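Local coordinates for protein cGAS/DncV-like nucleotidyltransferase in E. coli homolog (Elizabethkingia meningoseptica ATCC 13253 = NBRC 12535, PDB 6E0O) that synthesises cyclic dinucleotide second messengers from nucleoside triphosphates in a CBASS system that defends bacteria against bacteriophage, at residues Ile195-Asn200 against Phe217-Leu222; Gly207-Asn212 against Leu279-Lys284. One frame throughout, in Å; residues are numbered along the deposited sequence.

Contact 1 of 2, residues Ile195-Asn200 against Phe217-Leu222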
ATOM      1  N   ILE A 195       6.485 -12.075   0.431  1.00 10.73           N
ATOM      2  CA  ILE A 195       6.201 -13.420   0.933  1.00 10.54           C
ATOM      3  C   ILE A 195       5.020 -13.389   1.894  1.00 11.42           C
ATOM      4  O   ILE A 195       4.116 -14.225   1.824  1.00 11.57           O
ATOM      5  CB  ILE A 195       7.443 -14.035   1.602  1.00 11.54           C
ATOM      6  CG1 ILE A 195       8.509 -14.376   0.571  1.00 11.63           C
ATOM      7  CG2 ILE A 195       7.045 -15.280   2.395  1.00 13.03           C
ATOM      8  CD1 ILE A 195       9.870 -14.660   1.183  1.00 12.98           C
ATOM      9  N   LEU A 196       5.027 -12.442   2.827  1.00 10.95           N
ATOM     10  CA  LEU A 196       3.952 -12.373   3.806  1.00 10.67           C
ATOM     11  C   LEU A 196       2.619 -11.990   3.170  1.00 11.10           C
ATOM     12  O   LEU A 196       1.573 -12.434   3.644  1.00 11.89           O
ATOM     13  CB  LEU A 196       4.336 -11.436   4.951  1.00 11.19           C
ATOM     14  CG  LEU A 196       5.455 -11.992   5.841  1.00 12.18           C
ATOM     15  CD1 LEU A 196       5.895 -10.925   6.839  1.00 15.28           C
ATOM     16  CD2 LEU A 196       5.046 -13.239   6.590  1.00 14.50           C
ATOM     17  N   LYS A 197       2.634 -11.182   2.104  1.00 11.15           N
ATOM     18  CA  LYS A 197       1.400 -10.921   1.364  1.00 11.68           C
ATOM     19  C   LYS A 197       0.884 -12.190   0.691  1.00 11.91           C
ATOM     20  O   LYS A 197      -0.326 -12.443   0.668  1.00 12.87           O
ATOM     21  CB  LYS A 197       1.612  -9.795   0.347  1.00 11.59           C
ATOM     22  CG  LYS A 197       1.768  -8.413   0.989  1.00 12.31           C
ATOM     23  CD  LYS A 197       1.994  -7.308  -0.033  1.00 13.00           C
ATOM     24  CE  LYS A 197       0.786  -7.065  -0.908  1.00 14.54           C
ATOM     25  NZ  LYS A 197       0.948  -5.818  -1.713  1.00 15.56           N
ATOM     26  N   VAL A 198       1.782 -12.999   0.126  1.00 12.12           N
ATOM     27  CA  VAL A 198       1.366 -14.277  -0.448  1.00 12.69           C
ATOM     28  C   VAL A 198       0.721 -15.151   0.620  1.00 12.13           C
ATOM     29  O   VAL A 198      -0.344 -15.741   0.407  1.00 13.28           O
ATOM     30  CB  VAL A 198       2.563 -14.987  -1.096  1.00 12.96           C
ATOM     31  CG1 VAL A 198       2.230 -16.453  -1.385  1.00 14.40           C
ATOM     32  CG2 VAL A 198       2.986 -14.274  -2.361  1.00 13.44           C
ATOM     33  N   VAL A 199       1.360 -15.254   1.787  1.00 11.30           N
ATOM     34  CA  VAL A 199       0.800 -16.071   2.859  1.00 11.36           C
ATOM     35  C   VAL A 199      -0.550 -15.514   3.304  1.00 11.74           C
ATOM     36  O   VAL A 199      -1.493 -16.271   3.564  1.00 13.01           O
ATOM     37  CB  VAL A 199       1.805 -16.200   4.018  1.00 12.53           C
ATOM     38  CG1 VAL A 199       1.174 -16.939   5.179  1.00 13.80           C
ATOM     39  CG2 VAL A 199       3.069 -16.913   3.548  1.00 13.53           C
ATOM     40  N   ASN A 200      -0.656 -14.189   3.411  1.00 12.03           N
ATOM     41  CA  ASN A 200      -1.933 -13.563   3.751  1.00 12.44           C
ATOM     42  C   ASN A 200      -3.035 -13.997   2.785  1.00 12.49           C
ATOM     43  O   ASN A 200      -4.117 -14.426   3.210  1.00 13.20           O
ATOM     44  CB  ASN A 200      -1.765 -12.041   3.751  1.00 12.57           C
ATOM     45  CG  ASN A 200      -2.974 -11.307   4.274  1.00 13.49           C
ATOM     46  OD1 ASN A 200      -3.663 -11.768   5.178  1.00 13.88           O
ATOM     47  ND2 ASN A 200      -3.237 -10.146   3.702  1.00 17.72           N
ATOM     48  N   PHE A 217      -0.684  -2.485   3.663  1.00 13.39           N
ATOM     49  CA  PHE A 217      -0.018  -1.398   4.366  1.00 12.38           C
ATOM     50  C   PHE A 217       0.475  -1.862   5.729  1.00 11.03           C
ATOM     51  O   PHE A 217       1.602  -1.555   6.137  1.00 11.63           O
ATOM     52  CB  PHE A 217      -0.988  -0.223   4.516  1.00 12.54           C
ATOM     53  CG  PHE A 217      -0.426   0.936   5.283  1.00 13.12           C
ATOM     54  CD1 PHE A 217       0.406   1.852   4.662  1.00 14.07           C
ATOM     55  CD2 PHE A 217      -0.726   1.113   6.622  1.00 14.34           C
ATOM     56  CE1 PHE A 217       0.924   2.915   5.360  1.00 15.75           C
ATOM     57  CE2 PHE A 217      -0.200   2.179   7.325  1.00 14.03           C
ATOM     58  CZ  PHE A 217       0.623   3.078   6.690  1.00 14.92           C
ATOM     59  N   PHE A 218      -0.375  -2.574   6.463  1.00 11.38           N
ATOM     60  CA  PHE A 218      -0.014  -3.037   7.796  1.00 10.71           C
ATOM     61  C   PHE A 218       1.181  -3.977   7.729  1.00 10.42           C
ATOM     62  O   PHE A 218       2.134  -3.839   8.504  1.00 11.14           O
ATOM     63  CB  PHE A 218      -1.242  -3.705   8.405  1.00 11.72           C
ATOM     64  CG  PHE A 218      -1.172  -3.954   9.884  1.00 11.92           C
ATOM     65  CD1 PHE A 218      -1.009  -2.920  10.781  1.00 18.98           C
ATOM     66  CD2 PHE A 218      -1.356  -5.228  10.378  1.00 18.80           C
ATOM     67  CE1 PHE A 218      -0.993  -3.158  12.136  1.00 19.49           C
ATOM     68  CE2 PHE A 218      -1.337  -5.464  11.729  1.00 18.20           C
ATOM     69  CZ  PHE A 218      -1.179  -4.421  12.606  1.00 13.92           C
ATOM     70  N   ILE A 219       1.160  -4.925   6.788  1.00 10.99           N
ATOM     71  CA  ILE A 219       2.290  -5.841   6.629  1.00 10.82           C
ATOM     72  C   ILE A 219       3.566  -5.057   6.333  1.00 11.59           C
ATOM     73  O   ILE A 219       4.624  -5.304   6.926  1.00 11.71           O
ATOM     74  CB  ILE A 219       1.988  -6.883   5.533  1.00 11.78           C
ATOM     75  CG1 ILE A 219       0.840  -7.793   5.971  1.00 12.76           C
ATOM     76  CG2 ILE A 219       3.245  -7.684   5.184  1.00 13.94           C
ATOM     77  CD1 ILE A 219       0.370  -8.764   4.900  1.00 14.05           C
ATOM     78  N   GLU A 220       3.483  -4.100   5.402  1.00 11.48           N
ATOM     79  CA  GLU A 220       4.658  -3.313   5.049  1.00 11.06           C
ATOM     80  C   GLU A 220       5.234  -2.606   6.262  1.00 10.58           C
ATOM     81  O   GLU A 220       6.459  -2.580   6.450  1.00 11.97           O
ATOM     82  CB  GLU A 220       4.307  -2.299   3.966  1.00 13.22           C
ATOM     83  CG  GLU A 220       4.098  -2.946   2.612  1.00 15.28           C
ATOM     84  CD  GLU A 220       3.715  -1.975   1.530  1.00 21.69           C
ATOM     85  OE1 GLU A 220       4.394  -0.944   1.345  1.00 22.99           O
ATOM     86  OE2 GLU A 220       2.716  -2.265   0.856  1.00 31.30           O
ATOM     87  N   CYS A 221       4.367  -2.036   7.106  1.00 10.79           N
ATOM     88  CA  CYS A 221       4.845  -1.330   8.289  1.00 10.66           C
ATOM     89  C   CYS A 221       5.445  -2.292   9.308  1.00 10.79           C
ATOM     90  O   CYS A 221       6.464  -1.978   9.929  1.00 11.77           O
ATOM     91  CB  CYS A 221       3.708  -0.530   8.925  1.00 11.59           C
ATOM     92  SG  CYS A 221       3.104   0.888   7.961  1.00 12.14           S
ATOM     93  N   LEU A 222       4.825  -3.460   9.508  1.00 10.28           N
ATOM     94  CA  LEU A 222       5.365  -4.414  10.473  1.00 11.23           C
ATOM     95  C   LEU A 222       6.775  -4.832  10.085  1.00 10.40           C
ATOM     96  O   LEU A 222       7.690  -4.807  10.914  1.00 11.27           O
ATOM     97  CB  LEU A 222       4.476  -5.649  10.569  1.00 10.43           C
ATOM     98  CG  LEU A 222       3.087  -5.440  11.171  1.00 11.70           C
ATOM     99  CD1 LEU A 222       2.259  -6.708  10.966  1.00 13.05           C
ATOM    100  CD2 LEU A 222       3.172  -5.068  12.630  1.00 12.08           C
TER
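The flat amide of Asn200 receives the CD1 methyl of Ile219 over one of its faces, displaced toward the CB and ND2 side of the group, with CD1 4.0 Å from ND2. The second flat group, the ring of Phe217, takes no part in the contact between the segments: Cys221 SG sits 3.5 Å above one face of it, offset toward the rim, and the His174 ring meets it as well. Between the two helices, 188-205 and 216-224, Ile219 is the central residue. Their segments run in roughly opposite directions, at 141°, with axes 10.2 Å apart, and a branched aliphatic side chain suits this gap because its two arms can serve different partners. The CG2 branch meets Leu196 at CB, 3.9 Å away; the Leu196 side chain also touches Leu240 of helix 236-252. The CG1 arm is extended, with CD1 anti to CA (chi2 174°), and carries CD1 across to Asn200 and toward Lys197. Lys197 meets Ile219 through its methylene CG, 4.2 Å from CD1 of Ile219. Beyond CG the lysine chain bends at chi3 (67°), and NZ donates to Thr54 O and bonds to Ser216 OG and to a modified unit of the bound ligand, probably the triphosphate-bearing nucleotide. Glu220 OE2 lies 4.7 Å from Lys197 NZ, a longer-range approach of opposite charges. No hydrogen bond joins the two segments. The chemistry thus divides along Lys197: methyl and methylene groups hold the buried helices together, while the NZ end faces the nucleotide pocket, consistent with a role in binding GTP.

Contact 2 of 2, residues Gly207-Asn212 against Leu279-Lys284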
ATOM      1  N   GLY A 207      -9.760 -19.578   4.349  1.00 19.13           N
ATOM      2  CA  GLY A 207     -10.679 -19.272   5.424  1.00 19.78           C
ATOM      3  C   GLY A 207     -10.059 -19.268   6.798  1.00 18.72           C
ATOM      4  O   GLY A 207     -10.779 -19.320   7.792  1.00 21.92           O
ATOM      5  N   GLU A 208      -8.733 -19.204   6.881  1.00 17.48           N
ATOM      6  CA  GLU A 208      -8.056 -19.277   8.167  1.00 17.60           C
ATOM      7  C   GLU A 208      -8.028 -17.932   8.877  1.00 18.04           C
ATOM      8  O   GLU A 208      -7.966 -17.894  10.109  1.00 20.11           O
ATOM      9  CB  GLU A 208      -6.632 -19.788   7.949  1.00 19.39           C
ATOM     10  CG  GLU A 208      -5.885 -20.111   9.214  1.00 20.08           C
ATOM     11  CD  GLU A 208      -6.476 -21.290   9.950  1.00 21.23           C
ATOM     12  OE1 GLU A 208      -7.126 -22.136   9.302  1.00 24.18           O
ATOM     13  OE2 GLU A 208      -6.287 -21.373  11.177  1.00 27.01           O
ATOM     14  N   ILE A 209      -8.044 -16.830   8.126  1.00 16.95           N
ATOM     15  CA  ILE A 209      -8.121 -15.489   8.689  1.00 17.00           C
ATOM     16  C   ILE A 209      -9.116 -14.684   7.864  1.00 17.91           C
ATOM     17  O   ILE A 209      -9.400 -15.001   6.707  1.00 18.06           O
ATOM     18  CB  ILE A 209      -6.754 -14.766   8.733  1.00 16.25           C
ATOM     19  CG1 ILE A 209      -6.230 -14.511   7.320  1.00 16.25           C
ATOM     20  CG2 ILE A 209      -5.758 -15.566   9.570  1.00 17.51           C
ATOM     21  CD1 ILE A 209      -4.885 -13.819   7.276  1.00 16.16           C
ATOM     22  N   ALA A 210      -9.654 -13.635   8.479  1.00 18.73           N
ATOM     23  CA  ALA A 210     -10.551 -12.733   7.778  1.00 19.35           C
ATOM     24  C   ALA A 210      -9.763 -11.923   6.761  1.00 20.42           C
ATOM     25  O   ALA A 210      -8.562 -11.682   6.921  1.00 19.66           O
ATOM     26  CB  ALA A 210     -11.219 -11.780   8.766  1.00 22.78           C
ATOM     27  N   ASP A 211     -10.452 -11.488   5.709  1.00 22.50           N
ATOM     28  CA  ASP A 211      -9.776 -10.760   4.644  1.00 24.68           C
ATOM     29  C   ASP A 211      -9.319  -9.375   5.076  1.00 23.96           C
ATOM     30  O   ASP A 211      -8.643  -8.707   4.290  1.00 25.92           O
ATOM     31  CB  ASP A 211     -10.629 -10.692   3.373  1.00 29.57           C
ATOM     32  CG  ASP A 211     -11.915  -9.925   3.560  1.00 34.53           C
ATOM     33  OD1 ASP A 211     -12.153  -9.389   4.661  1.00 35.25           O
ATOM     34  OD2 ASP A 211     -12.694  -9.858   2.586  1.00 38.34           O
ATOM     35  N   ASN A 212      -9.647  -8.942   6.297  1.00 24.56           N
ATOM     36  CA  ASN A 212      -9.207  -7.647   6.805  1.00 23.83           C
ATOM     37  C   ASN A 212      -8.446  -7.746   8.124  1.00 21.48           C
ATOM     38  O   ASN A 212      -8.265  -6.722   8.798  1.00 25.10           O
ATOM     39  CB  ASN A 212     -10.385  -6.675   6.952  1.00 28.46           C
ATOM     40  CG  ASN A 212     -11.433  -7.161   7.939  1.00 30.90           C
ATOM     41  OD1 ASN A 212     -11.328  -8.254   8.500  1.00 31.59           O
ATOM     42  ND2 ASN A 212     -12.450  -6.337   8.161  1.00 35.95           N
ATOM     43  N   LEU A 279       0.074  -9.884  16.114  1.00 10.82           N
ATOM     44  CA  LEU A 279       0.493 -11.099  16.803  1.00 10.80           C
ATOM     45  C   LEU A 279      -0.226 -12.319  16.249  1.00 12.10           C
ATOM     46  O   LEU A 279       0.402 -13.344  15.955  1.00 12.52           O
ATOM     47  CB  LEU A 279       0.210 -10.954  18.291  1.00 10.91           C
ATOM     48  CG  LEU A 279       0.544 -12.161  19.166  1.00 12.67           C
ATOM     49  CD1 LEU A 279       2.027 -12.446  19.141  1.00 15.22           C
ATOM     50  CD2 LEU A 279       0.058 -11.879  20.580  1.00 14.10           C
ATOM     51  N   GLY A 280      -1.546 -12.228  16.103  1.00 11.96           N
ATOM     52  CA  GLY A 280      -2.294 -13.347  15.572  1.00 12.31           C
ATOM     53  C   GLY A 280      -1.903 -13.673  14.148  1.00 12.09           C
ATOM     54  O   GLY A 280      -1.781 -14.842  13.779  1.00 14.12           O
ATOM     55  N   PHE A 281      -1.683 -12.643  13.330  1.00 12.07           N
ATOM     56  CA  PHE A 281      -1.246 -12.874  11.957  1.00 10.84           C
ATOM     57  C   PHE A 281       0.116 -13.568  11.928  1.00 11.41           C
ATOM     58  O   PHE A 281       0.322 -14.515  11.169  1.00 12.62           O
ATOM     59  CB  PHE A 281      -1.236 -11.552  11.184  1.00 12.42           C
ATOM     60  CG  PHE A 281      -0.756 -11.693   9.767  1.00 11.67           C
ATOM     61  CD1 PHE A 281      -1.473 -12.437   8.847  1.00 13.17           C
ATOM     62  CD2 PHE A 281       0.413 -11.083   9.357  1.00 13.46           C
ATOM     63  CE1 PHE A 281      -1.030 -12.574   7.547  1.00 15.26           C
ATOM     64  CE2 PHE A 281       0.863 -11.227   8.063  1.00 13.14           C
ATOM     65  CZ  PHE A 281       0.141 -11.966   7.156  1.00 14.82           C
ATOM     66  N   MET A 282       1.066 -13.105  12.745  1.00 11.23           N
ATOM     67  CA  MET A 282       2.375 -13.758  12.777  1.00 11.21           C
ATOM     68  C   MET A 282       2.254 -15.227  13.176  1.00 11.32           C
ATOM     69  O   MET A 282       2.931 -16.095  12.619  1.00 12.34           O
ATOM     70  CB  MET A 282       3.298 -13.035  13.764  1.00 12.15           C
ATOM     71  CG  MET A 282       3.843 -11.707  13.295  1.00 13.52           C
ATOM     72  SD  MET A 282       4.805 -11.826  11.775  1.00 13.91           S
ATOM     73  CE  MET A 282       3.600 -11.212  10.636  1.00 15.67           C
ATOM     74  N   GLN A 283       1.417 -15.523  14.169  1.00 11.58           N
ATOM     75  CA  GLN A 283       1.214 -16.907  14.571  1.00 12.84           C
ATOM     76  C   GLN A 283       0.673 -17.737  13.415  1.00 12.62           C
ATOM     77  O   GLN A 283       1.124 -18.864  13.180  1.00 13.17           O
ATOM     78  CB  GLN A 283       0.249 -16.943  15.747  1.00 14.82           C
ATOM     79  CG  GLN A 283      -0.186 -18.312  16.150  1.00 18.51           C
ATOM     80  CD  GLN A 283      -1.060 -18.266  17.378  1.00 20.17           C
ATOM     81  OE1 GLN A 283      -2.251 -17.973  17.298  1.00 25.57           O
ATOM     82  NE2 GLN A 283      -0.469 -18.536  18.523  1.00 22.54           N
ATOM     83  N   LYS A 284      -0.325 -17.211  12.700  1.00 11.80           N
ATOM     84  CA  LYS A 284      -0.896 -17.954  11.582  1.00 12.51           C
ATOM     85  C   LYS A 284       0.143 -18.181  10.493  1.00 12.63           C
ATOM     86  O   LYS A 284       0.199 -19.262   9.890  1.00 12.90           O
ATOM     87  CB  LYS A 284      -2.106 -17.214  11.014  1.00 13.60           C
ATOM     88  CG  LYS A 284      -3.291 -17.128  11.952  1.00 16.19           C
ATOM     89  CD  LYS A 284      -3.916 -18.476  12.196  1.00 20.84           C
ATOM     90  CE  LYS A 284      -5.271 -18.314  12.867  1.00 23.80           C
ATOM     91  NZ  LYS A 284      -5.842 -19.620  13.274  1.00 30.25           N
TER
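Lys284 NZ and Glu208 OE2 form a salt bridge 2.8 Å long, the one hydrogen bond between these segments. It ties the turn after helix 188-205, which ends in a Schellman motif at Gly207, to the C-terminal helix 275-289. Glycine suits that turn because its phi is positive (75°), a backbone shape that residues bearing a CB adopt less readily. The ammonium meets OE2 on the anti side, 19° out of the carboxylate plane, and the two chains cross at about a right angle, bringing Glu208 CG within 3.9 Å of Lys284 CD. This pair lies at the outer margin of the contact, where long charged residues can reach across while remaining near solvent; Glu208 also touches a crystal neighbour. Beneath it the contact turns apolar. Ile209 CG2 lies 3.8 Å from Lys284 CG, the two side chains passing in opposite directions. The other arm, CG1, takes the crowded position between backbone N and carbonyl carbon (chi1 65°) and delivers its terminal methyl to the buried Phe281. There Ile209 CD1 stands at the ring edge, near its plane, 4.0 Å from Phe281 CD1 and 4.1 Å from CE1.

In the fold
From the N terminus, the chain forms helix 5-11, which lies against helix 188-205, then helix 21-38 and the mixed sheet with the aspartates that probably bind magnesium, before entering the helical part holding both contacts. Helix 188-205 supplies 195-200; the loop after it supplies 207-212; helix 216-224 then returns to helix 188-205, so that contact 1 closes a short loop of 16 residues. Contact 2 closes a much longer one, 66 residues that include helix 236-252, by bringing helix 275-289 back to 207-212. Because the segments alternate, the two closures cross. They also meet physically: Phe281 CZ lies 3.9 Å from Ile219 CD1, joining helix 275-289 to helix 216-224.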